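Local coordinates for aminopeptidase N family protein (Idiomarina loihiensis L2TR, PDB 4FGM) that probably acts as a zinc-dependent aminopeptidase of the M61 family, trimming residues from the amino end of peptides, at residues E274-W279 / G308-F313. Sequence-based numbering, arbitrary orientation.
Sequences EYFHSW and GMTSYF. With ZN (zinc ion), chain C; MAE (maleic acid), chain B.
Thr310 meets both His277 and Phe276, its methyl over the face of one and its hydroxyl at the edge of the other. With CG2 anti to the backbone N, the methyl sits over the centre of the His277 imidazole, 3.9 Å from CG2 to the ring centroid and 9° off the normal, a CH-pi contact. Thr310 OG1 lies near the plane of the Phe276 ring, at its edge, 3.7 Å from Phe276 CD2, while its hydrogen bond goes back one turn to Tyr306 O. The imidazole beneath this methyl is the second histidine of an HExxH zinc motif on helix 262-277: His277 NE2 binds the zinc ion at 2.0 Å, His273 and Glu307 complete the protein ligands, and O2 of the bound maleic acid also coordinates. A second-shell hydrogen bond from His277 ND1 to Asn280 O helps fix the ring's rotation. One turn beyond Thr310, Phe313 sets CB over one face of Phe276, towards the rim, and its ring runs nearly parallel to that of Phe276 (23°) but slid aside, CD2 of Phe313 lying 3.7 Å from CZ of Phe276. Replacing Phe276 by an alanine is likely to open a gap between the two helices, leaving Phe313 without its aromatic neighbour. Met405 of helix 401-413 touches both phenylalanines.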
ATOM      1  N   GLU A 274       7.033  -1.029  -3.300  1.00 38.27           N
ATOM      2  CA  GLU A 274       7.674  -0.720  -2.027  1.00 37.99           C
ATOM      3  C   GLU A 274       9.121  -0.271  -2.221  1.00 40.84           C
ATOM      4  O   GLU A 274       9.586   0.660  -1.562  1.00 43.11           O
ATOM      5  CB  GLU A 274       7.614  -1.937  -1.102  1.00 39.31           C
ATOM      6  CG  GLU A 274       6.205  -2.480  -0.838  1.00 39.42           C
ATOM      7  CD  GLU A 274       5.200  -1.403  -0.462  1.00 45.14           C
ATOM      8  OE1 GLU A 274       5.603  -0.374   0.113  1.00 53.41           O
ATOM      9  OE2 GLU A 274       3.996  -1.588  -0.728  1.00 48.58           O
ATOM     10  N   TYR A 275       9.821  -0.934  -3.139  1.00 42.03           N
ATOM     11  CA  TYR A 275      11.217  -0.619  -3.439  1.00 39.38           C
ATOM     12  C   TYR A 275      11.331   0.830  -3.914  1.00 42.16           C
ATOM     13  O   TYR A 275      12.181   1.587  -3.440  1.00 42.05           O
ATOM     14  CB  TYR A 275      11.741  -1.563  -4.525  1.00 44.94           C
ATOM     15  CG  TYR A 275      13.253  -1.637  -4.632  1.00 46.05           C
ATOM     16  CD1 TYR A 275      14.012  -2.250  -3.632  1.00 38.95           C
ATOM     17  CD2 TYR A 275      13.921  -1.133  -5.755  1.00 45.65           C
ATOM     18  CE1 TYR A 275      15.390  -2.365  -3.751  1.00 38.38           C
ATOM     19  CE2 TYR A 275      15.302  -1.244  -5.882  1.00 40.11           C
ATOM     20  CZ  TYR A 275      16.030  -1.862  -4.882  1.00 39.28           C
ATOM     21  OH  TYR A 275      17.386  -2.010  -5.017  1.00 36.97           O
ATOM     22  N   PHE A 276      10.465   1.216  -4.845  1.00 38.52           N
ATOM     23  CA  PHE A 276      10.461   2.573  -5.380  1.00 42.88           C
ATOM     24  C   PHE A 276      10.290   3.581  -4.246  1.00 45.53           C
ATOM     25  O   PHE A 276      10.892   4.666  -4.249  1.00 45.46           O
ATOM     26  CB  PHE A 276       9.305   2.747  -6.365  1.00 43.71           C
ATOM     27  CG  PHE A 276       9.403   3.989  -7.207  1.00 45.32           C
ATOM     28  CD1 PHE A 276      10.258   4.030  -8.306  1.00 42.39           C
ATOM     29  CD2 PHE A 276       8.669   5.126  -6.887  1.00 45.87           C
ATOM     30  CE1 PHE A 276      10.377   5.181  -9.079  1.00 45.51           C
ATOM     31  CE2 PHE A 276       8.779   6.290  -7.658  1.00 49.18           C
ATOM     32  CZ  PHE A 276       9.639   6.317  -8.755  1.00 47.40           C
ATOM     33  N   HIS A 277       9.462   3.203  -3.275  1.00 36.64           N
ATOM     34  CA  HIS A 277       9.188   4.049  -2.111  1.00 38.76           C
ATOM     35  C   HIS A 277      10.484   4.364  -1.348  1.00 43.91           C
ATOM     36  O   HIS A 277      10.540   5.346  -0.586  1.00 36.52           O
ATOM     37  CB  HIS A 277       8.186   3.372  -1.163  1.00 40.31           C
ATOM     38  CG  HIS A 277       6.756   3.732  -1.433  1.00 49.66           C
ATOM     39  ND1 HIS A 277       6.339   5.026  -1.682  1.00 53.22           N
ATOM     40  CD2 HIS A 277       5.635   2.976  -1.426  1.00 50.55           C
ATOM     41  CE1 HIS A 277       5.027   5.049  -1.813  1.00 48.38           C
ATOM     42  NE2 HIS A 277       4.576   3.817  -1.660  1.00 53.75           N
ATOM     43  N   SER A 278      11.515   3.529  -1.527  1.00 42.44           N
ATOM     44  CA  SER A 278      12.793   3.770  -0.846  1.00 46.29           C
ATOM     45  C   SER A 278      13.267   5.176  -1.193  1.00 47.06           C
ATOM     46  O   SER A 278      13.869   5.883  -0.359  1.00 39.90           O
ATOM     47  CB  SER A 278      13.849   2.775  -1.311  1.00 45.26           C
ATOM     48  OG  SER A 278      13.627   1.520  -0.700  1.00 50.56           O
ATOM     49  N   TRP A 279      13.039   5.567  -2.443  1.00 45.20           N
ATOM     50  CA  TRP A 279      13.447   6.894  -2.874  1.00 47.07           C
ATOM     51  C   TRP A 279      12.261   7.821  -2.672  1.00 50.83           C
ATOM     52  O   TRP A 279      12.377   8.903  -2.075  1.00 50.86           O
ATOM     53  CB  TRP A 279      13.804   6.889  -4.354  1.00 46.03           C
ATOM     54  CG  TRP A 279      15.081   6.209  -4.664  1.00 50.46           C
ATOM     55  CD1 TRP A 279      16.322   6.788  -4.769  1.00 50.14           C
ATOM     56  CD2 TRP A 279      15.258   4.821  -4.942  1.00 49.13           C
ATOM     57  NE1 TRP A 279      17.263   5.835  -5.109  1.00 47.70           N
ATOM     58  CE2 TRP A 279      16.637   4.622  -5.225  1.00 45.46           C
ATOM     59  CE3 TRP A 279      14.385   3.722  -4.989  1.00 48.13           C
ATOM     60  CZ2 TRP A 279      17.160   3.374  -5.546  1.00 38.82           C
ATOM     61  CZ3 TRP A 279      14.899   2.476  -5.310  1.00 43.64           C
ATOM     62  CH2 TRP A 279      16.280   2.310  -5.590  1.00 40.86           C
ATOM     63  N   GLY A 308       0.842   8.435  -5.976  1.00 42.60           N
ATOM     64  CA  GLY A 308       0.516   8.451  -7.395  1.00 39.88           C
ATOM     65  C   GLY A 308       1.636   8.031  -8.332  1.00 43.63           C
ATOM     66  O   GLY A 308       1.453   7.106  -9.132  1.00 44.87           O
HETATM   67  N   MSE A 309       2.787   8.705  -8.248  1.00 41.86           N
HETATM   68  CA  MSE A 309       3.929   8.382  -9.104  1.00 43.64           C
HETATM   69  C   MSE A 309       4.314   6.917  -8.923  1.00 49.59           C
HETATM   70  O   MSE A 309       4.567   6.195  -9.898  1.00 48.90           O
HETATM   71  CB  MSE A 309       5.145   9.259  -8.759  1.00 52.16           C
HETATM   72  CG  MSE A 309       4.917  10.771  -8.813  1.00 56.15           C
HETATM   73 SE   MSE A 309       4.326  11.480 -10.543  1.00 66.61          SE
HETATM   74  CE  MSE A 309       2.515  11.941 -10.065  1.00 53.49           C
ATOM     75  N   THR A 310       4.356   6.487  -7.664  1.00 42.35           N
ATOM     76  CA  THR A 310       4.713   5.112  -7.333  1.00 42.59           C
ATOM     77  C   THR A 310       3.704   4.127  -7.929  1.00 43.38           C
ATOM     78  O   THR A 310       4.069   3.034  -8.368  1.00 40.51           O
ATOM     79  CB  THR A 310       4.759   4.913  -5.810  1.00 49.45           C
ATOM     80  OG1 THR A 310       5.500   5.990  -5.215  1.00 48.25           O
ATOM     81  CG2 THR A 310       5.419   3.573  -5.466  1.00 42.34           C
ATOM     82  N   SER A 311       2.435   4.526  -7.953  1.00 40.73           N
ATOM     83  CA  SER A 311       1.392   3.667  -8.502  1.00 52.09           C
ATOM     84  C   SER A 311       1.447   3.588 -10.019  1.00 51.40           C
ATOM     85  O   SER A 311       0.789   2.745 -10.620  1.00 47.80           O
ATOM     86  CB  SER A 311       0.010   4.137  -8.054  1.00 50.40           C
ATOM     87  OG  SER A 311      -0.168   3.879  -6.673  1.00 49.34           O
ATOM     88  N   TYR A 312       2.225   4.468 -10.639  1.00 47.41           N
ATOM     89  CA  TYR A 312       2.378   4.440 -12.090  1.00 43.47           C
ATOM     90  C   TYR A 312       3.618   3.618 -12.413  1.00 48.10           C
ATOM     91  O   TYR A 312       3.615   2.785 -13.316  1.00 51.31           O
ATOM     92  CB  TYR A 312       2.551   5.855 -12.645  1.00 45.22           C
ATOM     93  CG  TYR A 312       3.123   5.899 -14.047  1.00 49.43           C
ATOM     94  CD1 TYR A 312       2.374   5.472 -15.143  1.00 51.50           C
ATOM     95  CD2 TYR A 312       4.417   6.380 -14.277  1.00 46.23           C
ATOM     96  CE1 TYR A 312       2.895   5.524 -16.436  1.00 52.56           C
ATOM     97  CE2 TYR A 312       4.947   6.439 -15.563  1.00 48.01           C
ATOM     98  CZ  TYR A 312       4.181   6.012 -16.639  1.00 53.09           C
ATOM     99  OH  TYR A 312       4.696   6.082 -17.914  1.00 51.87           O
ATOM    100  N   PHE A 313       4.680   3.840 -11.653  1.00 45.58           N
ATOM    101  CA  PHE A 313       5.924   3.126 -11.893  1.00 48.86           C
ATOM    102  C   PHE A 313       5.955   1.661 -11.472  1.00 45.32           C
ATOM    103  O   PHE A 313       6.638   0.863 -12.119  1.00 47.10           O
ATOM    104  CB  PHE A 313       7.097   3.899 -11.268  1.00 48.48           C
ATOM    105  CG  PHE A 313       7.543   5.079 -12.098  1.00 50.16           C
ATOM    106  CD1 PHE A 313       8.139   4.885 -13.340  1.00 50.72           C
ATOM    107  CD2 PHE A 313       7.348   6.381 -11.650  1.00 48.82           C
ATOM    108  CE1 PHE A 313       8.522   5.975 -14.136  1.00 47.40           C
ATOM    109  CE2 PHE A 313       7.727   7.479 -12.439  1.00 53.39           C
ATOM    110  CZ  PHE A 313       8.321   7.272 -13.680  1.00 47.25           C
TER
HETATM  111 ZN    ZN C 602       2.659   3.255  -1.651  1.00 53.85          ZN
HETATM  112  C1  MAE B 601       1.418   2.007   0.366  1.00101.44           C
HETATM  113  O1  MAE B 601       0.951   3.199   0.342  1.00105.83           O
HETATM  114  O2  MAE B 601       2.635   1.846   0.118  1.00 98.85           O
HETATM  115  C2  MAE B 601       0.493   0.913   0.735  1.00101.18           C
HETATM  116  C3  MAE B 601      -0.056   0.576   1.900  1.00101.86           C
HETATM  117  C4  MAE B 601       0.128   1.254   3.179  1.00104.55           C
HETATM  118  O3  MAE B 601       0.864   2.237   3.390  1.00112.39           O
HETATM  119  O4  MAE B 601      -0.569   0.794   4.107  1.00 99.53           O